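Local coordinates for origin of replication complex subunit 1B (Arabidopsis thaliana, PDB 5HH7), which reads the unmodified histone H3 tail through its BAH-PHD cassette and, as part of the origin recognition complex, binds replication origins, at residues A[31-36]-A[188-193]; A[52-57]-A[72-77]; A[130-135]-A[152-157]; A[170-175]-A[209-214]. All blocks are in the same frame, centred on the assembly; numbering follows the deposited sequence.

Contact 1. Residues A[31-36]-A[188-193]; sequences DVYVKR and ILRHCS
V32 pushes its CG1 methyl into a shallow hollow made by the branch of I188 and the flat side of the H191 imidazole. CG1 lies 3.9 Å from I188 CG2 and also rests over one face of the H191 ring; a beta-branched residue suits the place because it is broad close to the backbone. Y33 supplies the larger bump. Its ring slides under C192, whose CB stands over one face, offset toward the rim, with Y33 CE2 to C192 CB at 3.7 Å. The small cysteine leaves room for the phenol, and its SG sits above the same ring at a distance, in a sulfur-aromatic contact. With CG lodged between the backbone N and the carbonyl carbon (chi1 49°), R190 sends an extended chain back so that one guanidinium face meets Y33 CE2. That guanidinium is gripped by salt bridges to D47 and D209.

Backbone hydrogen bonds of the antiparallel pair include Y33 N to R190 O at 2.9 Å. The register slips by one residue between V32 and V34, a beta bulge. L189 CB lies 4.0 Å from Y33 CB. A water links D31 N to C192 O. Around this pair, F26 of strand 24-27 packs on V32 and I188, F211 of strand 210-218 lies against Y33 and C192, and helix 122-127 touches Y33, L189 and R190 through M122.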
# COMPACT_ATOMS: atom_id res chain seq x y z
N ASP A 31 -3.16 -9.02 -2.71
CA ASP A 31 -3.25 -7.98 -1.70
C ASP A 31 -4.20 -6.88 -2.20
O ASP A 31 -4.13 -6.49 -3.37
CB ASP A 31 -1.87 -7.40 -1.41
CG ASP A 31 -0.90 -8.45 -0.89
OD1 ASP A 31 -1.22 -9.11 0.13
OD2 ASP A 31 0.17 -8.64 -1.51
N VAL A 32 -5.08 -6.40 -1.33
CA VAL A 32 -6.08 -5.41 -1.73
C VAL A 32 -6.31 -4.33 -0.68
O VAL A 32 -6.14 -4.58 0.52
CB VAL A 32 -7.46 -6.08 -2.02
CG1 VAL A 32 -7.43 -6.88 -3.32
CG2 VAL A 32 -7.87 -6.97 -0.85
N TYR A 33 -6.69 -3.14 -1.14
CA TYR A 33 -7.21 -2.11 -0.25
C TYR A 33 -8.66 -2.45 0.06
O TYR A 33 -9.40 -2.91 -0.82
CB TYR A 33 -7.20 -0.74 -0.93
CG TYR A 33 -5.84 -0.12 -1.19
CD1 TYR A 33 -5.06 0.35 -0.14
CD2 TYR A 33 -5.38 0.06 -2.48
CE1 TYR A 33 -3.82 0.94 -0.38
CE2 TYR A 33 -4.15 0.65 -2.73
CZ TYR A 33 -3.38 1.10 -1.68
OH TYR A 33 -2.17 1.69 -1.94
N VAL A 34 -9.07 -2.23 1.31
CA VAL A 34 -10.44 -2.52 1.72
C VAL A 34 -11.10 -1.36 2.46
O VAL A 34 -10.49 -0.73 3.33
CB VAL A 34 -10.52 -3.79 2.59
CG1 VAL A 34 -11.97 -4.07 3.01
CG2 VAL A 34 -9.95 -5.00 1.84
N LYS A 35 -12.34 -1.08 2.09
CA LYS A 35 -13.17 -0.14 2.83
C LYS A 35 -14.30 -0.92 3.49
O LYS A 35 -15.26 -1.31 2.84
CB LYS A 35 -13.76 0.90 1.87
CG LYS A 35 -14.84 1.80 2.47
CD LYS A 35 -14.27 2.73 3.51
CE LYS A 35 -14.77 4.16 3.35
NZ LYS A 35 -16.20 4.36 3.74
N ARG A 36 -14.17 -1.15 4.80
CA ARG A 36 -15.15 -1.96 5.52
C ARG A 36 -16.48 -1.23 5.68
O ARG A 36 -16.54 0.00 5.69
CB ARG A 36 -14.59 -2.38 6.88
CG ARG A 36 -13.31 -3.21 6.79
CD ARG A 36 -12.90 -3.77 8.15
NE ARG A 36 -13.85 -4.74 8.68
CZ ARG A 36 -13.65 -5.48 9.76
NH1 ARG A 36 -12.51 -5.36 10.44
NH2 ARG A 36 -14.58 -6.33 10.17
N ILE A 188 -14.00 -4.43 -1.39
CA ILE A 188 -12.66 -4.30 -1.95
C ILE A 188 -12.60 -3.07 -2.85
O ILE A 188 -13.46 -2.88 -3.70
CB ILE A 188 -12.27 -5.53 -2.80
CG1 ILE A 188 -12.19 -6.78 -1.92
CG2 ILE A 188 -10.95 -5.28 -3.52
CD1 ILE A 188 -12.02 -8.06 -2.72
N LEU A 189 -11.59 -2.23 -2.64
CA LEU A 189 -11.40 -1.05 -3.47
C LEU A 189 -10.64 -1.42 -4.74
O LEU A 189 -11.20 -1.37 -5.84
CB LEU A 189 -10.67 0.05 -2.70
CG LEU A 189 -11.49 0.69 -1.57
CD1 LEU A 189 -10.64 1.67 -0.76
CD2 LEU A 189 -12.72 1.39 -2.14
N ARG A 190 -9.38 -1.79 -4.58
CA ARG A 190 -8.58 -2.29 -5.70
C ARG A 190 -7.31 -2.95 -5.17
O ARG A 190 -7.03 -2.90 -3.97
CB ARG A 190 -8.23 -1.16 -6.68
CG ARG A 190 -7.66 0.09 -6.03
CD ARG A 190 -7.43 1.19 -7.07
NE ARG A 190 -6.77 2.37 -6.51
CZ ARG A 190 -5.45 2.46 -6.32
NH1 ARG A 190 -4.66 1.45 -6.65
NH2 ARG A 190 -4.93 3.56 -5.81
N HIS A 191 -6.55 -3.56 -6.07
CA HIS A 191 -5.30 -4.22 -5.68
C HIS A 191 -4.25 -3.22 -5.21
O HIS A 191 -4.19 -2.09 -5.68
CB HIS A 191 -4.72 -5.02 -6.85
CG HIS A 191 -5.43 -6.31 -7.12
ND1 HIS A 191 -6.45 -6.42 -8.04
CD2 HIS A 191 -5.26 -7.55 -6.60
CE1 HIS A 191 -6.88 -7.67 -8.07
NE2 HIS A 191 -6.17 -8.38 -7.21
N CYS A 192 -3.41 -3.67 -4.27
CA CYS A 192 -2.13 -3.02 -4.03
C CYS A 192 -1.07 -4.09 -4.21
O CYS A 192 -1.40 -5.26 -4.45
CB CYS A 192 -2.07 -2.38 -2.64
SG CYS A 192 -2.31 -3.51 -1.24
N SER A 193 0.20 -3.72 -4.12
CA SER A 193 1.27 -4.69 -4.31
C SER A 193 2.20 -4.72 -3.11
O SER A 193 2.95 -3.77 -2.86
CB SER A 193 2.05 -4.41 -5.59
OG SER A 193 2.86 -5.51 -5.93
O HOH W 1 -2.03 -8.06 -5.10

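Contact 2. Residues A[52-57]-A[72-77]; sequences DCQICF and GGFHLK. With ZN (zinc ion), chain C.
The backbones of C53-Q54 and G73 come together at one short hydrogen bond, Q54 N to G73 O at 2.8 Å, nearly in line with the carbonyl, while C53 CA makes a CA-H...O contact with the same oxygen. G73 leaves the space beside D52 and C53 to backbone, and a water joins its N to D52 O.

C53 and C56 are ligands of a zinc ion, which H75 reaches from 72-77. C53 SG stands 2.8 Å from the metal and H75 ND1 2.6 Å. The two cysteines meet the imidazole differently: C53 through CB over one face, C56 through SG at the edge, 3.8 Å from H75 ND1. With C78 these three residues make one of the two zinc sites of the cross-braced PHD finger, and segment 52-57 belongs to the region that binds histone H3. The C53-x-x-C56 turn is a zinc knuckle, with I55 N donating to C53 SG at 3.1 Å and C56 N to the same sulfur at 3.5 Å. A longer, weak bond comes from H75 N. Such N-H groups would be expected to draw charge from the thiolate.

F74 fills the other flank. I55 brings CG1 to the edge of its ring, in the plane, at 3.8 Å from F74 CD1, the two side chains crossing at about a right angle. Q54 CB presses obliquely on the ring, 3.6 Å from F74 CE1, and C93 of the other zinc site touches F74 as well.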
# COMPACT_ATOMS: atom_id res chain seq x y z
N ASP A 52 0.66 15.97 -7.02
CA ASP A 52 1.27 17.26 -7.33
C ASP A 52 2.70 17.31 -6.83
O ASP A 52 3.05 16.65 -5.86
CB ASP A 52 0.48 18.39 -6.67
CG ASP A 52 -0.91 18.56 -7.24
OD1 ASP A 52 -1.85 18.82 -6.45
OD2 ASP A 52 -1.06 18.43 -8.47
N CYS A 53 3.54 18.11 -7.49
CA CYS A 53 4.84 18.41 -6.93
C CYS A 53 4.65 19.35 -5.75
O CYS A 53 3.85 20.29 -5.82
CB CYS A 53 5.77 19.07 -7.95
SG CYS A 53 7.21 19.80 -7.14
N GLN A 54 5.40 19.11 -4.68
CA GLN A 54 5.24 19.89 -3.46
C GLN A 54 5.96 21.23 -3.53
O GLN A 54 5.89 22.03 -2.59
CB GLN A 54 5.72 19.08 -2.26
CG GLN A 54 4.86 17.86 -1.99
CD GLN A 54 3.40 18.22 -1.79
OE1 GLN A 54 3.04 18.91 -0.84
NE2 GLN A 54 2.55 17.76 -2.70
N ILE A 55 6.65 21.49 -4.64
CA ILE A 55 7.37 22.74 -4.83
C ILE A 55 6.67 23.68 -5.82
O ILE A 55 6.49 24.86 -5.54
CB ILE A 55 8.82 22.49 -5.29
CG1 ILE A 55 9.63 21.83 -4.17
CG2 ILE A 55 9.48 23.79 -5.71
CD1 ILE A 55 11.04 21.46 -4.57
N CYS A 56 6.27 23.14 -6.97
CA CYS A 56 5.72 23.97 -8.05
C CYS A 56 4.20 23.82 -8.18
O CYS A 56 3.52 24.76 -8.60
CB CYS A 56 6.38 23.63 -9.39
SG CYS A 56 5.50 22.36 -10.33
N PHE A 57 3.69 22.64 -7.85
CA PHE A 57 2.27 22.33 -7.95
C PHE A 57 1.72 22.49 -9.36
O PHE A 57 0.53 22.74 -9.55
CB PHE A 57 1.45 23.18 -6.96
CG PHE A 57 1.75 22.89 -5.52
CD1 PHE A 57 1.05 21.90 -4.85
CD2 PHE A 57 2.73 23.59 -4.85
CE1 PHE A 57 1.33 21.62 -3.53
CE2 PHE A 57 3.01 23.33 -3.52
CZ PHE A 57 2.30 22.34 -2.86
N GLY A 72 6.16 12.81 -0.18
CA GLY A 72 5.71 13.84 -1.10
C GLY A 72 6.38 13.69 -2.45
O GLY A 72 7.42 13.05 -2.58
N GLY A 73 5.77 14.29 -3.47
CA GLY A 73 6.31 14.25 -4.82
C GLY A 73 7.09 15.50 -5.16
O GLY A 73 6.72 16.60 -4.76
N PHE A 74 8.18 15.33 -5.90
CA PHE A 74 9.05 16.44 -6.28
C PHE A 74 9.62 16.24 -7.68
O PHE A 74 10.23 15.21 -7.96
CB PHE A 74 10.21 16.59 -5.29
CG PHE A 74 9.77 16.82 -3.87
CD1 PHE A 74 9.63 18.11 -3.37
CD2 PHE A 74 9.51 15.75 -3.03
CE1 PHE A 74 9.23 18.32 -2.06
CE2 PHE A 74 9.10 15.96 -1.73
CZ PHE A 74 8.96 17.24 -1.24
N HIS A 75 9.42 17.21 -8.56
CA HIS A 75 10.06 17.20 -9.87
C HIS A 75 11.57 17.29 -9.68
O HIS A 75 12.04 18.06 -8.84
CB HIS A 75 9.58 18.36 -10.74
CG HIS A 75 8.20 18.18 -11.29
ND1 HIS A 75 7.29 19.22 -11.37
CD2 HIS A 75 7.58 17.10 -11.81
CE1 HIS A 75 6.16 18.77 -11.90
NE2 HIS A 75 6.31 17.49 -12.18
N LEU A 76 12.32 16.51 -10.45
CA LEU A 76 13.78 16.56 -10.41
C LEU A 76 14.29 17.96 -10.74
O LEU A 76 15.18 18.50 -10.07
CB LEU A 76 14.39 15.56 -11.39
CG LEU A 76 14.25 14.07 -11.11
CD1 LEU A 76 14.82 13.26 -12.26
CD2 LEU A 76 14.93 13.70 -9.80
N LYS A 77 13.71 18.56 -11.77
CA LYS A 77 14.14 19.86 -12.28
C LYS A 77 13.83 20.99 -11.32
O LYS A 77 14.26 22.13 -11.53
CB LYS A 77 13.44 20.15 -13.61
CG LYS A 77 11.95 20.42 -13.44
CD LYS A 77 11.36 21.08 -14.67
CE LYS A 77 9.98 21.65 -14.37
NZ LYS A 77 10.03 22.68 -13.29
ZN ZN C . 7.83 21.00 -9.57
O HOH W 2 3.23 15.24 -3.53

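Contact 3. Residues A[130-135]-A[152-157]; sequences DLWAAR and ARWYMI
W132 and W154 each set CG opposite the carbonyl carbon (chi1 -55° and -61°), which swings both indoles onto the same flank of their strands, where they meet. Their six-membered rings pack obliquely, with planes at 48°. W132 CE3 comes over one face of the W154 ring, offset to the rim, while W132 CB touches W154 CZ3 at 3.5 Å. A152 CB rests on the opposite face of W154, and A133 O lies at its edge, in the plane. A134 has only a methyl to spend, and it just fits between the W154 indole and A152: its CB sits 3.7 Å from W154 CE3 and the same distance from A152 CB.

Y155 lies across the other flank. Y155 CD2 is 4.0 Å from A133 CB, and the hydroxyl stands over one face of the R135 guanidinium, the planes of ring and guanidinium being nearly perpendicular. Those two groups do not bond to each other; both reach D31, whose carboxylate pairs with R135 NE and the Y155 hydroxyl and so holds them in place.

The backbones are stitched by Y155 N to A133 O at 2.8 Å and by a reciprocal pair between R135 and R153, of which R153 N to R135 O is 2.9 Å. These are the two arms of a beta hairpin, strands 132-142 and 148-156, in the curled sheet of the BAH domain.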
# COMPACT_ATOMS: atom_id res chain seq x y z
N ASP A 130 -6.80 5.32 7.59
CA ASP A 130 -8.14 5.69 7.15
C ASP A 130 -8.73 4.71 6.14
O ASP A 130 -9.81 4.93 5.60
CB ASP A 130 -8.15 7.12 6.61
CG ASP A 130 -7.89 8.14 7.70
OD1 ASP A 130 -8.48 7.99 8.80
OD2 ASP A 130 -7.10 9.08 7.48
N LEU A 131 -8.00 3.63 5.87
CA LEU A 131 -8.56 2.47 5.19
C LEU A 131 -7.72 1.25 5.50
O LEU A 131 -6.69 1.36 6.17
CB LEU A 131 -8.74 2.69 3.68
CG LEU A 131 -7.60 3.12 2.77
CD1 LEU A 131 -6.69 1.95 2.43
CD2 LEU A 131 -8.17 3.73 1.50
N TRP A 132 -8.15 0.08 5.03
CA TRP A 132 -7.51 -1.18 5.38
C TRP A 132 -6.77 -1.77 4.19
O TRP A 132 -7.03 -1.42 3.04
CB TRP A 132 -8.55 -2.20 5.86
CG TRP A 132 -9.43 -1.75 6.99
CD1 TRP A 132 -10.39 -0.79 6.95
CD2 TRP A 132 -9.44 -2.28 8.32
NE1 TRP A 132 -11.00 -0.68 8.17
CE2 TRP A 132 -10.43 -1.58 9.03
CE3 TRP A 132 -8.71 -3.27 8.98
CZ2 TRP A 132 -10.72 -1.84 10.38
CZ3 TRP A 132 -8.99 -3.53 10.32
CH2 TRP A 132 -9.98 -2.81 11.00
N ALA A 133 -5.86 -2.69 4.49
CA ALA A 133 -5.23 -3.52 3.47
C ALA A 133 -5.27 -4.96 3.96
O ALA A 133 -5.11 -5.22 5.16
CB ALA A 133 -3.80 -3.08 3.23
N ALA A 134 -5.49 -5.89 3.05
CA ALA A 134 -5.60 -7.30 3.41
C ALA A 134 -5.02 -8.20 2.34
O ALA A 134 -4.98 -7.84 1.17
CB ALA A 134 -7.05 -7.67 3.68
N ARG A 135 -4.59 -9.39 2.76
CA ARG A 135 -4.26 -10.45 1.83
C ARG A 135 -5.47 -11.37 1.72
O ARG A 135 -6.12 -11.68 2.72
CB ARG A 135 -3.04 -11.23 2.31
CG ARG A 135 -2.80 -12.53 1.55
CD ARG A 135 -1.33 -12.92 1.59
NE ARG A 135 -0.53 -12.04 0.74
CZ ARG A 135 0.80 -11.98 0.77
NH1 ARG A 135 1.48 -12.75 1.61
NH2 ARG A 135 1.45 -11.15 -0.04
N ALA A 152 -10.44 -12.12 4.68
CA ALA A 152 -9.34 -11.18 4.66
C ALA A 152 -8.37 -11.43 5.80
O ALA A 152 -8.79 -11.64 6.93
CB ALA A 152 -9.87 -9.75 4.74
N ARG A 153 -7.07 -11.42 5.49
CA ARG A 153 -6.04 -11.44 6.52
C ARG A 153 -5.44 -10.04 6.57
O ARG A 153 -4.76 -9.62 5.64
CB ARG A 153 -4.96 -12.47 6.21
CG ARG A 153 -3.94 -12.64 7.34
CD ARG A 153 -2.87 -13.67 7.01
NE ARG A 153 -1.88 -13.77 8.08
CZ ARG A 153 -0.81 -14.57 8.04
NH1 ARG A 153 -0.59 -15.34 6.98
NH2 ARG A 153 0.04 -14.59 9.06
N TRP A 154 -5.71 -9.32 7.66
CA TRP A 154 -5.42 -7.89 7.72
C TRP A 154 -3.93 -7.56 7.82
O TRP A 154 -3.19 -8.19 8.57
CB TRP A 154 -6.14 -7.25 8.92
CG TRP A 154 -7.63 -7.36 8.87
CD1 TRP A 154 -8.43 -8.02 9.75
CD2 TRP A 154 -8.50 -6.80 7.88
NE1 TRP A 154 -9.75 -7.90 9.38
CE2 TRP A 154 -9.82 -7.15 8.24
CE3 TRP A 154 -8.30 -6.02 6.74
CZ2 TRP A 154 -10.93 -6.76 7.49
CZ3 TRP A 154 -9.41 -5.64 5.99
CH2 TRP A 154 -10.70 -6.01 6.37
N TYR A 155 -3.52 -6.56 7.05
CA TYR A 155 -2.24 -5.91 7.28
C TYR A 155 -2.47 -4.87 8.37
O TYR A 155 -3.61 -4.50 8.67
CB TYR A 155 -1.70 -5.24 6.02
CG TYR A 155 -1.16 -6.21 4.98
CD1 TYR A 155 0.12 -6.74 5.10
CD2 TYR A 155 -1.92 -6.58 3.87
CE1 TYR A 155 0.63 -7.62 4.16
CE2 TYR A 155 -1.42 -7.46 2.92
CZ TYR A 155 -0.14 -7.98 3.07
OH TYR A 155 0.37 -8.85 2.14
N MET A 156 -1.38 -4.40 8.96
CA MET A 156 -1.45 -3.35 9.97
C MET A 156 -0.25 -2.42 9.83
O MET A 156 0.88 -2.88 9.67
CB MET A 156 -1.50 -3.96 11.37
CG MET A 156 -1.45 -2.93 12.51
SD MET A 156 -1.56 -3.69 14.15
CE MET A 156 -3.28 -4.19 14.18
N ILE A 157 -0.49 -1.12 9.88
CA ILE A 157 0.60 -0.15 9.84
C ILE A 157 1.27 -0.10 11.22
O ILE A 157 0.62 -0.36 12.23
CB ILE A 157 0.11 1.25 9.41
CG1 ILE A 157 -0.89 1.81 10.42
CG2 ILE A 157 -0.51 1.19 8.02
CD1 ILE A 157 -1.35 3.23 10.10
O HOH W 3 -4.99 -2.54 7.24

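Contact 4. Residues A[170-175]-A[209-214]; sequences LKRELY and DVFLCE
L174 lays its CD1 methyl beside F211, 3.7 Å from F211 CB and slanting against the root of the ring. The contact belongs to the BAH domain: a type I turn from L170 to E173 leads into strand 175-184, which pairs in parallel with strand 210-218. Backbone bonds fix the join, L212 N to R172 O at 2.9 Å and L174 N to L212 O at 2.7 Å, the second almost straight along the carbonyl. R172 O also lies at the edge of the F211 ring, in its plane.

R172 has the length for its task. From a chain extended between CG and NE, its NH2 bonds V210 O at 2.8 Å, somewhat tilted from the guanidinium plane, while NH1 forms salt bridges with E66 of the PHD finger and with D208, and so bridges the PHD finger and the BAH domain, near a basic side chain of the bound peptide.

L212 packs its CD2 against L170 CD1 at 4.0 Å and runs alongside the aliphatic part of E173. The E173 carboxylate closes the turn, since OE1 accepts from L170 N at 3.1 Å and from N169. Its other oxygen, OE2, takes a bond from a water that also donates to L174 O and accepts from E214 N.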
# COMPACT_ATOMS: atom_id res chain seq x y z
N LEU A 170 10.37 1.25 7.60
CA LEU A 170 10.26 2.11 6.42
C LEU A 170 8.85 2.68 6.37
O LEU A 170 7.91 2.11 6.94
CB LEU A 170 10.56 1.33 5.14
CG LEU A 170 11.97 0.74 5.01
CD1 LEU A 170 12.27 0.38 3.56
CD2 LEU A 170 13.03 1.69 5.56
N LYS A 171 8.69 3.82 5.70
CA LYS A 171 7.39 4.48 5.63
C LYS A 171 6.32 3.66 4.90
O LYS A 171 5.14 3.76 5.21
CB LYS A 171 7.52 5.88 5.01
CG LYS A 171 8.20 6.89 5.92
CD LYS A 171 7.38 7.13 7.17
CE LYS A 171 8.04 8.16 8.08
NZ LYS A 171 7.16 8.55 9.21
N ARG A 172 6.75 2.84 3.95
CA ARG A 172 5.81 2.00 3.21
C ARG A 172 5.71 0.59 3.77
O ARG A 172 5.26 -0.33 3.08
CB ARG A 172 6.18 1.96 1.72
CG ARG A 172 5.90 3.26 0.98
CD ARG A 172 6.35 3.19 -0.47
NE ARG A 172 5.83 4.31 -1.25
CZ ARG A 172 4.63 4.31 -1.83
NH1 ARG A 172 4.23 5.37 -2.53
NH2 ARG A 172 3.83 3.26 -1.71
N GLU A 173 6.12 0.41 5.03
CA GLU A 173 6.15 -0.92 5.63
C GLU A 173 4.84 -1.31 6.32
O GLU A 173 4.25 -0.51 7.04
CB GLU A 173 7.32 -1.07 6.60
CG GLU A 173 7.46 -2.49 7.17
CD GLU A 173 8.75 -2.69 7.95
OE1 GLU A 173 9.44 -1.69 8.23
OE2 GLU A 173 9.07 -3.86 8.26
N LEU A 174 4.40 -2.54 6.07
CA LEU A 174 3.22 -3.11 6.72
C LEU A 174 3.60 -4.39 7.44
O LEU A 174 4.59 -5.03 7.09
CB LEU A 174 2.16 -3.45 5.67
CG LEU A 174 1.70 -2.32 4.75
CD1 LEU A 174 0.78 -2.86 3.66
CD2 LEU A 174 1.02 -1.22 5.55
N TYR A 175 2.82 -4.75 8.45
CA TYR A 175 2.92 -6.07 9.08
C TYR A 175 1.70 -6.88 8.70
O TYR A 175 0.59 -6.34 8.64
CB TYR A 175 2.95 -5.94 10.60
CG TYR A 175 4.10 -5.12 11.14
CD1 TYR A 175 5.39 -5.30 10.67
CD2 TYR A 175 3.89 -4.17 12.13
CE1 TYR A 175 6.45 -4.55 11.17
CE2 TYR A 175 4.93 -3.42 12.64
CZ TYR A 175 6.21 -3.61 12.15
OH TYR A 175 7.25 -2.87 12.66
N ASP A 209 1.24 2.27 -5.10
CA ASP A 209 0.56 1.23 -4.34
C ASP A 209 1.48 0.07 -3.98
O ASP A 209 1.04 -1.08 -3.84
CB ASP A 209 -0.66 0.75 -5.12
CG ASP A 209 -1.62 1.90 -5.42
OD1 ASP A 209 -2.07 2.55 -4.45
OD2 ASP A 209 -1.89 2.17 -6.60
N VAL A 210 2.77 0.38 -3.81
CA VAL A 210 3.77 -0.63 -3.47
C VAL A 210 4.15 -0.53 -2.00
O VAL A 210 4.50 0.54 -1.51
CB VAL A 210 5.03 -0.46 -4.34
CG1 VAL A 210 6.14 -1.41 -3.88
CG2 VAL A 210 4.69 -0.70 -5.81
N PHE A 211 4.09 -1.66 -1.30
CA PHE A 211 4.42 -1.68 0.12
C PHE A 211 5.41 -2.79 0.44
O PHE A 211 5.58 -3.73 -0.33
CB PHE A 211 3.15 -1.86 0.96
CG PHE A 211 2.11 -0.81 0.71
CD1 PHE A 211 2.16 0.40 1.38
CD2 PHE A 211 1.11 -1.03 -0.23
CE1 PHE A 211 1.21 1.38 1.13
CE2 PHE A 211 0.16 -0.05 -0.48
CZ PHE A 211 0.21 1.15 0.19
N LEU A 212 6.06 -2.66 1.59
CA LEU A 212 6.99 -3.65 2.08
C LEU A 212 6.35 -4.44 3.21
O LEU A 212 5.74 -3.86 4.10
CB LEU A 212 8.25 -2.97 2.62
CG LEU A 212 9.15 -3.82 3.52
CD1 LEU A 212 9.86 -4.88 2.70
CD2 LEU A 212 10.15 -2.96 4.29
N CYS A 213 6.47 -5.77 3.16
CA CYS A 213 6.11 -6.59 4.32
C CYS A 213 7.12 -7.70 4.52
O CYS A 213 7.27 -8.58 3.67
CB CYS A 213 4.71 -7.18 4.19
SG CYS A 213 4.21 -8.12 5.66
N GLU A 214 7.82 -7.65 5.65
CA GLU A 214 8.78 -8.68 6.00
C GLU A 214 8.25 -9.59 7.11
O GLU A 214 8.58 -10.77 7.16
CB GLU A 214 10.10 -8.04 6.46
CG GLU A 214 11.17 -9.04 6.88
CD GLU A 214 12.56 -8.43 6.95
OE1 GLU A 214 12.66 -7.19 6.92
OE2 GLU A 214 13.54 -9.20 7.03
O HOH W 4 7.18 -5.79 7.72

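How the contacts relate
Contacts 1, 3 and 4 reach the same mixed sheet of the BAH domain, whereas contact 2, holding one zinc site, lies in the PHD finger, its centre about 27 Å from that of contact 1. Contacts 1 and 3 are the closest pair, centres about 8 Å apart, with V34 N bonded to W132 O at 2.8 Å. Contact 4 joins contact 1 where Y33 OH meets D209 OD1 at 2.7 Å, and contact 3 through M156 N to Y175 O at 2.8 Å. Nearest atoms of contacts 2 and 4 are about 8 Å apart, and the R172 side chain lies about 12 Å from a zinc ion. Basic side chains of the bound peptide approach R190, D209, V210 and R172.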